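Local structure of alpha-L-arabinofuranosidase B (Aspergillus kawachii, 6SXT) at residues A[182-187]-A[196-201]; A[188-193]-A[206-211]; A[442-447]-A[467-472]. The protein hydrolyses terminal non-reducing alpha-L-arabinofuranosyl residues from arabinoxylan, arabinan and arabinogalactan, using a catalytic domain joined to an arabinose-binding domain. All blocks are in the same frame, centred on the assembly; numbering follows the deposited sequence.

Interaction 1 of 3, residues A[182-187]-A[196-201]; sequences IYLGNS and DGPWIM. With NAG (2-acetamido-2-deoxy-beta-D-glucopyranose), chain B.
Tyr183 and Met201 lie side by side on one face of an antiparallel strand pair and point the same way. The bent end of Met201 brings its CE to 3.6 Å from CE2 of Tyr183. The phenol extends along its own strand because CG stands anti to the backbone N (chi1 168°). There its OH accepts a bond of 3.1 Å from the backbone N of Ser187, which ties the chain just after the strand to the ring. Trp199 projects to the same face. Its CZ3 corner reaches Asn186 CA at 3.6 Å, and CA of Gly197 sits over the centre of the indole. NE1 of Trp199 bonds to the backbone O of Ala194. On the other face Leu184 meets Ile200 and the ring of Pro198, which follows a cis peptide bond. The backbones join Tyr183 to Met201 by two bonds, Tyr183 N to Met201 O and Met201 N to Tyr183 O, each 2.9 Å. Trp199 N gives a further bond to Gly185 O, and the bond from Gly185 N to Trp199 O is weak. Beyond the strands, Asn186 ND2 carries the N-linked glycan. A water bridges this ND2, Asp196 O and O7 of the sugar. The pair forms the middle of a four-stranded antiparallel sheet in the catalytic domain. Strand 163-164 flanks strand 180-185, and strand 208-209 flanks strand 199-203. Leu208 packs on Tyr183 and Met201, while strand 227-235 receives Leu184 and Ile200 on the other face.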
loop_
_atom_site.group_PDB
_atom_site.type_symbol
_atom_site.label_atom_id
_atom_site.label_comp_id
_atom_site.label_asym_id
_atom_site.label_seq_id
_atom_site.Cartn_x
_atom_site.Cartn_y
_atom_site.Cartn_z
ATOM N N ILE A 182 -3.091 5.349 14.437
ATOM C CA ILE A 182 -1.721 5.439 13.894
ATOM C C ILE A 182 -1.736 6.205 12.590
ATOM O O ILE A 182 -2.530 5.869 11.710
ATOM C CB ILE A 182 -1.125 4.041 13.711
ATOM C CG1 ILE A 182 -1.023 3.292 15.025
ATOM C CG2 ILE A 182 0.212 4.146 12.989
ATOM C CD1 ILE A 182 -0.818 1.785 14.825
ATOM N N TYR A 183 -0.804 7.119 12.440
ATOM C CA TYR A 183 -0.506 7.776 11.169
ATOM C C TYR A 183 0.974 7.531 10.826
ATOM O O TYR A 183 1.826 7.608 11.717
ATOM C CB TYR A 183 -0.747 9.297 11.279
ATOM C CG TYR A 183 -0.181 10.050 10.106
ATOM C CD1 TYR A 183 -0.930 10.253 8.954
ATOM C CD2 TYR A 183 1.108 10.561 10.107
ATOM C CE1 TYR A 183 -0.405 10.864 7.834
ATOM C CE2 TYR A 183 1.643 11.182 8.998
ATOM C CZ TYR A 183 0.895 11.352 7.854
ATOM O OH TYR A 183 1.432 11.913 6.719
ATOM N N LEU A 184 1.266 7.290 9.567
ATOM C CA LEU A 184 2.665 7.244 9.072
ATOM C C LEU A 184 2.771 8.030 7.779
ATOM O O LEU A 184 2.092 7.698 6.815
ATOM C CB LEU A 184 3.162 5.813 8.871
ATOM C CG LEU A 184 4.601 5.713 8.382
ATOM C CD1 LEU A 184 5.610 6.289 9.348
ATOM C CD2 LEU A 184 4.940 4.261 8.080
ATOM N N GLY A 185 3.664 9.033 7.760
ATOM C CA GLY A 185 3.876 9.842 6.569
ATOM C C GLY A 185 4.630 11.114 6.937
ATOM O O GLY A 185 5.067 11.252 8.057
ATOM N N ASN A 186 4.797 12.000 5.950
ATOM C CA ASN A 186 5.552 13.239 6.264
ATOM C C ASN A 186 4.654 14.442 6.063
ATOM O O ASN A 186 5.188 15.486 5.708
ATOM C CB ASN A 186 6.862 13.354 5.497
ATOM C CG ASN A 186 6.740 13.675 4.029
ATOM O OD1 ASN A 186 5.997 13.054 3.272
ATOM N ND2 ASN A 186 7.522 14.701 3.586
ATOM N N SER A 187 3.370 14.301 6.314
ATOM C CA SER A 187 2.511 15.483 6.514
ATOM C C SER A 187 3.175 16.422 7.509
ATOM O O SER A 187 3.572 15.998 8.607
ATOM C CB SER A 187 1.152 15.075 7.014
ATOM O OG SER A 187 0.392 16.266 7.266
ATOM N N ASP A 196 13.453 14.911 8.447
ATOM C CA ASP A 196 12.698 15.074 7.176
ATOM C C ASP A 196 11.509 14.092 7.077
ATOM O O ASP A 196 10.784 14.134 6.057
ATOM C CB ASP A 196 13.585 14.835 5.964
ATOM C CG ASP A 196 14.592 15.948 5.721
ATOM O OD1 ASP A 196 14.329 17.094 6.134
ATOM O OD2 ASP A 196 15.638 15.635 5.173
ATOM N N GLY A 197 11.298 13.266 8.099
ATOM C CA GLY A 197 10.169 12.322 8.066
ATOM C C GLY A 197 10.551 11.045 7.333
ATOM O O GLY A 197 11.696 10.808 6.953
ATOM N N PRO A 198 9.632 10.074 7.226
ATOM C CA PRO A 198 8.284 10.201 7.795
ATOM C C PRO A 198 8.276 10.018 9.297
ATOM O O PRO A 198 9.286 9.650 9.881
ATOM C CB PRO A 198 7.557 9.053 7.104
ATOM C CG PRO A 198 8.637 7.966 7.014
ATOM C CD PRO A 198 9.909 8.731 6.724
ATOM N N TRP A 199 7.130 10.258 9.938
ATOM C CA TRP A 199 6.946 10.173 11.387
ATOM C C TRP A 199 5.750 9.274 11.659
ATOM O O TRP A 199 4.750 9.352 10.925
ATOM C CB TRP A 199 6.697 11.532 12.043
ATOM C CG TRP A 199 7.795 12.509 11.703
ATOM C CD1 TRP A 199 9.014 12.566 12.282
ATOM C CD2 TRP A 199 7.741 13.543 10.710
ATOM N NE1 TRP A 199 9.758 13.555 11.671
ATOM C CE2 TRP A 199 8.997 14.187 10.732
ATOM C CE3 TRP A 199 6.787 13.985 9.796
ATOM C CZ2 TRP A 199 9.288 15.231 9.849
ATOM C CZ3 TRP A 199 7.065 15.025 8.937
ATOM C CH2 TRP A 199 8.333 15.616 8.955
ATOM N N ILE A 200 5.827 8.549 12.756
ATOM C CA ILE A 200 4.626 7.942 13.373
ATOM C C ILE A 200 3.991 9.024 14.206
ATOM O O ILE A 200 4.654 9.595 15.078
ATOM C CB ILE A 200 4.953 6.743 14.271
ATOM C CG1 ILE A 200 5.671 5.648 13.471
ATOM C CG2 ILE A 200 3.686 6.272 14.927
ATOM C CD1 ILE A 200 6.340 4.637 14.353
ATOM N N MET A 201 2.725 9.296 13.932
ATOM C CA MET A 201 1.979 10.261 14.765
ATOM C C MET A 201 0.639 9.630 15.125
ATOM O O MET A 201 0.334 8.511 14.666
ATOM C CB MET A 201 1.787 11.571 14.012
ATOM C CG MET A 201 3.116 12.190 13.690
ATOM S SD MET A 201 3.018 13.926 13.078
ATOM C CE MET A 201 2.810 13.604 11.355
HETATM C C1 NAG B . 7.556 15.041 2.161
HETATM C C2 NAG B . 7.623 16.593 2.063
HETATM C C3 NAG B . 7.866 17.005 0.604
HETATM C C4 NAG B . 9.105 16.340 0.054
HETATM C C5 NAG B . 8.920 14.808 0.305
HETATM C C6 NAG B . 10.078 14.020 -0.225
HETATM C C7 NAG B . 6.368 18.111 3.536
HETATM C C8 NAG B . 5.010 18.572 3.848
HETATM N N2 NAG B . 6.413 17.219 2.544
HETATM O O3 NAG B . 8.058 18.468 0.678
HETATM O O4 NAG B . 9.186 16.446 -1.365
HETATM O O5 NAG B . 8.830 14.541 1.692
HETATM O O6 NAG B . 11.306 14.422 0.347
HETATM O O7 NAG B . 7.353 18.468 4.207
HETATM O O HOH W 1 9.393 16.285 5.104
#

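Interaction 2 of 3, residues A[188-193]-A[206-211]; sequences TTWGYG and NNLFSG. With LXE ([(1~{S},2~{S},3~{S},4~{S})-2-(hydroxymethyl)-3,4-bis(oxidanyl)cyclopentyl]azanium), chain G; NAG (2-acetamido-2-deoxy-beta-D-glucopyranose), chain B; EDO (1,2-ethanediol), chain P.
Trp190 lays one face of its indole over the backbone of Asn207 and has the most surface buried here. CA of Asn207 stands 4.1 Å from the centroid of the five-membered ring of Trp190, a CH-pi contact. The same face reaches the bound inhibitor-derived cyclopentyl group, LXE, whose C5' lies 3.9 Å from CH2 of Trp190. CG2 of Thr189 covers the opposite face, so the indole is held between its own neighbour and the pocket. CG of Trp190 is turned anti to its carbonyl carbon (chi1 -57°), which sends the ring across the other segment.

Leu208 comes second. Its CG approaches CE3 of Trp190 at 3.7 Å, and the leucine runs slantwise to the indole. The backbone N of Leu208 lies under CB of Trp190, buried and without a partner in the model.

Ser210 makes the polar end of the contact. Its OG donates to the backbone O of Tyr192 at 2.7 Å, from well above the carbonyl plane. The hydroxyl also bonds to ND2 of Asn217, so it links two loop segments.

Asn206 and Asn207 both bind substrate. Asn207 N donates to O5' of LXE at 3.1 Å, while ND2 of Asn207 is held by Glu214 and Tyr265. ND2 of Asn206 bonds to Asp173. Asp203, the nucleophile Glu205 and the proton donor Asp281 also hydrogen-bond to the ligand.

The chemistry is thus divided. Apolar contact with Trp190 backs the hydroxymethyl carbon of the ligand, and a backbone N-H grips its oxygen. Trp190 thus forms part of the wall of the active-site pocket, and the Ser210 bond probably helps to hold its loop in place.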
loop_
_atom_site.group_PDB
_atom_site.type_symbol
_atom_site.label_atom_id
_atom_site.label_comp_id
_atom_site.label_asym_id
_atom_site.label_seq_id
_atom_site.Cartn_x
_atom_site.Cartn_y
_atom_site.Cartn_z
ATOM N N THR A 188 3.159 17.753 7.244
ATOM C CA THR A 188 3.489 18.747 8.294
ATOM C C THR A 188 2.369 19.789 8.417
ATOM O O THR A 188 2.632 20.856 9.048
ATOM C CB THR A 188 4.828 19.440 7.993
ATOM O OG1 THR A 188 4.657 20.127 6.765
ATOM C CG2 THR A 188 5.979 18.459 7.829
ATOM N N THR A 189 1.174 19.439 7.981
ATOM C CA THR A 189 -0.027 20.311 8.108
ATOM C C THR A 189 -0.360 20.547 9.570
ATOM O O THR A 189 -0.747 21.676 9.955
ATOM C CB THR A 189 -1.197 19.708 7.332
ATOM O OG1 THR A 189 -0.775 19.552 5.981
ATOM C CG2 THR A 189 -2.468 20.508 7.457
ATOM N N TRP A 190 -0.223 19.526 10.396
ATOM C CA TRP A 190 -0.474 19.581 11.840
ATOM C C TRP A 190 0.839 19.324 12.579
ATOM O O TRP A 190 1.668 20.230 12.746
ATOM C CB TRP A 190 -1.602 18.579 12.161
ATOM C CG TRP A 190 -2.880 18.795 11.407
ATOM C CD1 TRP A 190 -3.904 19.649 11.751
ATOM C CD2 TRP A 190 -3.325 18.107 10.226
ATOM N NE1 TRP A 190 -4.917 19.549 10.834
ATOM C CE2 TRP A 190 -4.587 18.631 9.869
ATOM C CE3 TRP A 190 -2.743 17.131 9.372
ATOM C CZ2 TRP A 190 -5.292 18.172 8.753
ATOM C CZ3 TRP A 190 -3.456 16.663 8.289
ATOM C CH2 TRP A 190 -4.713 17.194 7.973
ATOM N N GLY A 191 1.078 18.103 13.003
ATOM C CA GLY A 191 2.264 17.752 13.760
ATOM C C GLY A 191 3.371 17.278 12.843
ATOM O O GLY A 191 3.095 16.871 11.732
ATOM N N TYR A 192 4.556 17.201 13.434
ATOM C CA TYR A 192 5.739 16.595 12.786
ATOM C C TYR A 192 6.833 16.465 13.828
ATOM O O TYR A 192 6.744 16.947 15.003
ATOM C CB TYR A 192 6.111 17.355 11.511
ATOM C CG TYR A 192 6.469 18.798 11.808
ATOM C CD1 TYR A 192 7.753 19.149 12.183
ATOM C CD2 TYR A 192 5.498 19.788 11.790
ATOM C CE1 TYR A 192 8.094 20.473 12.488
ATOM C CE2 TYR A 192 5.817 21.114 12.114
ATOM C CZ TYR A 192 7.120 21.452 12.453
ATOM O OH TYR A 192 7.471 22.741 12.806
ATOM N N GLY A 193 7.829 15.641 13.503
ATOM C CA GLY A 193 8.919 15.323 14.412
ATOM C C GLY A 193 10.253 15.877 13.890
ATOM O O GLY A 193 10.247 16.778 12.996
ATOM N N ASN A 206 -8.558 16.546 13.406
ATOM C CA ASN A 206 -8.128 17.959 13.259
ATOM C C ASN A 206 -6.754 18.123 13.887
ATOM O O ASN A 206 -6.367 19.229 14.288
ATOM C CB ASN A 206 -9.155 18.914 13.879
ATOM C CG ASN A 206 -10.559 18.677 13.336
ATOM O OD1 ASN A 206 -11.507 18.767 14.104
ATOM N ND2 ASN A 206 -10.703 18.392 12.062
ATOM N N ASN A 207 -5.953 17.065 13.858
ATOM C CA ASN A 207 -4.573 17.102 14.373
ATOM C C ASN A 207 -3.978 15.695 14.166
ATOM O O ASN A 207 -4.579 14.764 14.641
ATOM C CB ASN A 207 -4.461 17.505 15.837
ATOM C CG ASN A 207 -4.030 18.960 16.046
ATOM O OD1 ASN A 207 -3.101 19.465 15.401
ATOM N ND2 ASN A 207 -4.815 19.666 16.859
ATOM N N LEU A 208 -2.770 15.681 13.610
ATOM C CA LEU A 208 -1.818 14.559 13.769
ATOM C C LEU A 208 -0.849 15.041 14.826
ATOM O O LEU A 208 -0.279 16.152 14.661
ATOM C CB LEU A 208 -1.126 14.303 12.448
ATOM C CG LEU A 208 -2.001 14.009 11.237
ATOM C CD1 LEU A 208 -1.138 13.782 10.015
ATOM C CD2 LEU A 208 -2.903 12.837 11.463
ATOM N N PHE A 209 -0.712 14.310 15.894
ATOM C CA PHE A 209 0.162 14.661 17.018
ATOM C C PHE A 209 1.420 13.809 17.002
ATOM O O PHE A 209 1.365 12.578 17.034
ATOM C CB PHE A 209 -0.571 14.495 18.345
ATOM C CG PHE A 209 -1.594 15.579 18.606
ATOM C CD1 PHE A 209 -1.171 16.859 18.927
ATOM C CD2 PHE A 209 -2.940 15.312 18.622
ATOM C CE1 PHE A 209 -2.089 17.857 19.219
ATOM C CE2 PHE A 209 -3.856 16.295 18.963
ATOM C CZ PHE A 209 -3.427 17.569 19.215
ATOM N N SER A 210 2.549 14.490 17.090
ATOM C CA SER A 210 3.882 13.870 17.266
ATOM C C SER A 210 4.302 13.907 18.731
ATOM O O SER A 210 5.386 13.425 19.101
ATOM C CB SER A 210 4.896 14.542 16.395
ATOM O OG SER A 210 4.918 15.955 16.689
ATOM N N GLY A 211 3.427 14.376 19.607
ATOM C CA GLY A 211 3.616 14.416 21.064
ATOM C C GLY A 211 2.615 15.376 21.690
ATOM O O GLY A 211 1.639 15.708 21.033
HETATM C "C1'" LXE G . -10.189 14.792 10.151
HETATM C "C2'" LXE G . -9.835 13.448 9.512
HETATM O "O2'" LXE G . -10.718 12.454 9.888
HETATM C "C3'" LXE G . -8.476 13.256 10.027
HETATM O "O3'" LXE G . -7.856 12.096 9.330
HETATM C "C4'" LXE G . -7.817 14.551 9.602
HETATM C "C5'" LXE G . -6.598 14.898 10.436
HETATM O "O5'" LXE G . -6.821 14.904 11.829
HETATM C "C6'" LXE G . -8.984 15.607 9.753
HETATM N "N1'" LXE G . -9.138 16.230 8.406
HETATM C C1 NAG B . 7.556 15.041 2.161
HETATM C C2 NAG B . 7.623 16.593 2.063
HETATM C C3 NAG B . 7.866 17.005 0.604
HETATM C C4 NAG B . 9.105 16.340 0.054
HETATM C C5 NAG B . 8.920 14.808 0.305
HETATM C C6 NAG B . 10.078 14.020 -0.225
HETATM C C7 NAG B . 6.368 18.111 3.536
HETATM C C8 NAG B . 5.010 18.572 3.848
HETATM N N2 NAG B . 6.413 17.219 2.544
HETATM O O3 NAG B . 8.058 18.468 0.678
HETATM O O4 NAG B . 9.186 16.446 -1.365
HETATM O O5 NAG B . 8.830 14.541 1.692
HETATM O O6 NAG B . 11.306 14.422 0.347
HETATM O O7 NAG B . 7.353 18.468 4.207
HETATM C C1 EDO P . 8.960 14.865 22.528
HETATM O O1 EDO P . 9.409 16.150 22.069
HETATM C C2 EDO P . 7.518 14.430 22.399
HETATM O O2 EDO P . 7.091 13.346 21.446
HETATM O O HOH W 2 -8.300 20.093 10.230
#

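Interaction 3 of 3, residues A[442-447]-A[467-472]; sequences TRYFRH and TSFNND
Arg446 and Asp472 form the tight centre of this contact through a salt bridge, Arg446 NH2 to Asp472 OD2, of 2.8 Å. The oxygen lies in the guanidinium plane, but it is met on its anti side and the two planes are 61° apart. NE of Arg446 adds a weak bond to the same oxygen and a shorter one to the backbone O of His447. A bend at chi2 (-96°) turns the guanidinium toward the short helix 469-472. Its NH1 bonds to the backbone O of Phe463 and Ser465 and meets the edge of the Phe469 ring. The other carboxylate oxygen, Asp472 OD1, takes a bond from Ser468 OG at 2.8 Å. OG1 of Thr340 bonds both Asp472 OD1 and His447 NE2.

This is part of the C-terminal arabinose-binding domain, a beta-trefoil, where strand 444-448 pairs with strand 451-455. His447 and Asp472 are both substrate-binding residues. His447 N bonds to Asp472 O at 3.2 Å, and CB of Asp472 sits over one face of the imidazole, 4.1 Å from its centroid.

Elsewhere the contact is looser. Tyr444 CD1 and Phe469 CZ are 4.0 Å apart, with the side chains crossing at about a right angle. Exposed Thr467 receives a weak bond from Arg446 NH2 at its backbone O. At the imidazole edge a water bridges NE2 of His447 and Asn471 O, at 3.1 and 2.7 Å.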
loop_
_atom_site.group_PDB
_atom_site.type_symbol
_atom_site.label_atom_id
_atom_site.label_comp_id
_atom_site.label_asym_id
_atom_site.label_seq_id
_atom_site.Cartn_x
_atom_site.Cartn_y
_atom_site.Cartn_z
ATOM N N THR A 442 -2.232 -1.760 -9.053
ATOM C CA THR A 442 -3.433 -2.205 -9.779
ATOM C C THR A 442 -3.347 -1.845 -11.277
ATOM O O THR A 442 -4.224 -2.270 -12.025
ATOM C CB THR A 442 -4.710 -1.568 -9.238
ATOM O OG1 THR A 442 -4.589 -0.135 -9.248
ATOM C CG2 THR A 442 -4.957 -2.025 -7.808
ATOM N N ARG A 443 -2.328 -1.070 -11.638
ATOM C CA ARG A 443 -2.232 -0.549 -13.026
ATOM C C ARG A 443 -0.970 -0.995 -13.720
ATOM O O ARG A 443 0.072 -1.176 -13.096
ATOM C CB ARG A 443 -2.338 0.963 -12.965
ATOM C CG ARG A 443 -3.713 1.453 -12.517
ATOM C CD ARG A 443 -3.796 2.959 -12.337
ATOM N NE ARG A 443 -5.162 3.311 -11.986
ATOM C CZ ARG A 443 -6.182 3.426 -12.843
ATOM N NH1 ARG A 443 -5.987 3.322 -14.134
ATOM N NH2 ARG A 443 -7.414 3.607 -12.387
ATOM N N TYR A 444 -1.107 -1.128 -15.040
ATOM C CA TYR A 444 -0.109 -1.682 -15.937
ATOM C C TYR A 444 0.008 -0.829 -17.188
ATOM O O TYR A 444 -0.982 -0.231 -17.586
ATOM C CB TYR A 444 -0.529 -3.075 -16.409
ATOM C CG TYR A 444 -0.502 -4.149 -15.342
ATOM C CD1 TYR A 444 -1.533 -4.294 -14.461
ATOM C CD2 TYR A 444 0.574 -5.013 -15.256
ATOM C CE1 TYR A 444 -1.448 -5.217 -13.430
ATOM C CE2 TYR A 444 0.638 -5.987 -14.281
ATOM C CZ TYR A 444 -0.396 -6.094 -13.387
ATOM O OH TYR A 444 -0.338 -7.079 -12.401
ATOM N N PHE A 445 1.199 -0.807 -17.776
ATOM C CA PHE A 445 1.296 -0.330 -19.195
ATOM C C PHE A 445 0.159 -0.981 -19.981
ATOM O O PHE A 445 0.066 -2.228 -19.983
ATOM C CB PHE A 445 2.589 -0.716 -19.898
ATOM C CG PHE A 445 3.796 0.176 -19.723
ATOM C CD1 PHE A 445 4.165 0.750 -18.521
ATOM C CD2 PHE A 445 4.591 0.439 -20.834
ATOM C CE1 PHE A 445 5.320 1.502 -18.402
ATOM C CE2 PHE A 445 5.733 1.200 -20.725
ATOM C CZ PHE A 445 6.081 1.753 -19.524
ATOM N N ARG A 446 -0.669 -0.196 -20.656
ATOM C CA ARG A 446 -1.819 -0.735 -21.407
ATOM C C ARG A 446 -2.066 0.173 -22.614
ATOM O O ARG A 446 -2.250 1.387 -22.398
ATOM C CB ARG A 446 -3.073 -0.813 -20.519
ATOM C CG ARG A 446 -4.262 -1.538 -21.166
ATOM C CD ARG A 446 -5.287 -0.593 -21.832
ATOM N NE ARG A 446 -6.188 -1.462 -22.568
ATOM C CZ ARG A 446 -7.250 -2.069 -22.033
ATOM N NH1 ARG A 446 -7.716 -1.693 -20.860
ATOM N NH2 ARG A 446 -7.872 -3.002 -22.740
ATOM N N HIS A 447 -2.086 -0.412 -23.813
ATOM C CA HIS A 447 -2.442 0.371 -25.030
ATOM C C HIS A 447 -3.971 0.354 -25.201
ATOM O O HIS A 447 -4.651 -0.682 -25.000
ATOM C CB HIS A 447 -1.640 -0.027 -26.270
ATOM C CG HIS A 447 -1.927 -1.385 -26.763
ATOM N ND1 HIS A 447 -2.976 -1.593 -27.637
ATOM C CD2 HIS A 447 -1.407 -2.603 -26.465
ATOM C CE1 HIS A 447 -3.039 -2.876 -27.905
ATOM N NE2 HIS A 447 -2.119 -3.521 -27.182
ATOM N N THR A 467 -12.088 -5.456 -21.754
ATOM C CA THR A 467 -11.948 -6.040 -23.103
ATOM C C THR A 467 -10.496 -5.983 -23.545
ATOM O O THR A 467 -9.948 -4.877 -23.538
ATOM C CB THR A 467 -12.849 -5.305 -24.091
ATOM O OG1 THR A 467 -14.157 -5.443 -23.565
ATOM C CG2 THR A 467 -12.800 -5.898 -25.477
ATOM N N SER A 468 -9.928 -7.129 -23.823
ATOM C CA SER A 468 -8.563 -7.289 -24.382
ATOM C C SER A 468 -7.522 -6.838 -23.341
ATOM O O SER A 468 -6.396 -6.607 -23.721
ATOM C CB SER A 468 -8.402 -6.458 -25.677
ATOM O OG SER A 468 -7.280 -6.876 -26.408
ATOM N N PHE A 469 -7.877 -6.844 -22.055
ATOM C CA PHE A 469 -6.951 -6.297 -21.029
ATOM C C PHE A 469 -5.670 -7.118 -21.046
ATOM O O PHE A 469 -4.563 -6.547 -21.139
ATOM C CB PHE A 469 -7.576 -6.268 -19.624
ATOM C CG PHE A 469 -6.595 -5.698 -18.643
ATOM C CD1 PHE A 469 -6.467 -4.339 -18.457
ATOM C CD2 PHE A 469 -5.781 -6.559 -17.925
ATOM C CE1 PHE A 469 -5.566 -3.840 -17.525
ATOM C CE2 PHE A 469 -4.863 -6.042 -17.008
ATOM C CZ PHE A 469 -4.761 -4.690 -16.815
ATOM N N ASN A 470 -5.753 -8.427 -20.877
ATOM C CA ASN A 470 -4.563 -9.272 -20.752
ATOM C C ASN A 470 -3.661 -9.054 -21.982
ATOM O O ASN A 470 -2.443 -8.974 -21.833
ATOM C CB ASN A 470 -4.898 -10.744 -20.601
ATOM C CG ASN A 470 -5.385 -11.103 -19.202
ATOM O OD1 ASN A 470 -5.647 -10.232 -18.378
ATOM N ND2 ASN A 470 -5.447 -12.411 -18.990
ATOM N N ASN A 471 -4.227 -9.062 -23.188
ATOM C CA ASN A 471 -3.379 -8.878 -24.402
ATOM C C ASN A 471 -2.787 -7.463 -24.433
ATOM O O ASN A 471 -1.555 -7.337 -24.734
ATOM C CB ASN A 471 -4.208 -9.176 -25.653
ATOM C CG ASN A 471 -4.452 -10.650 -25.837
ATOM O OD1 ASN A 471 -3.674 -11.495 -25.402
ATOM N ND2 ASN A 471 -5.501 -10.955 -26.595
ATOM N N ASP A 472 -3.566 -6.463 -24.066
ATOM C CA ASP A 472 -3.196 -5.028 -24.193
ATOM C C ASP A 472 -2.166 -4.623 -23.132
ATOM O O ASP A 472 -1.616 -3.525 -23.272
ATOM C CB ASP A 472 -4.388 -4.097 -24.135
ATOM C CG ASP A 472 -5.426 -4.267 -25.255
ATOM O OD1 ASP A 472 -5.169 -5.095 -26.194
ATOM O OD2 ASP A 472 -6.463 -3.607 -25.114
HETATM O O HOH W 3 -0.131 -5.738 -26.358
#

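How the interactions relate
Interactions 1 and 2 belong to the catalytic domain and touch each other, with centres 8 Å apart. Strands 199-203 and 208-209 are neighbours in one sheet, and the segments of the two contacts alternate along the chain. Met201 SD of interaction 1 packs at 3.2 Å on Gly191 O of interaction 2. Interaction 1 is regular strand pairing in the interior, edged by a glycan. Interaction 2 is a loop set against a strand edge beside the active site. Interaction 3 is also mostly buried, but lies about 34 Å from interaction 1 between centres, in the other domain. There a salt bridge joins strand to helix, whereas interaction 1 relies on backbone bonds, and interaction 2 on indole packing and one serine hydroxyl bond.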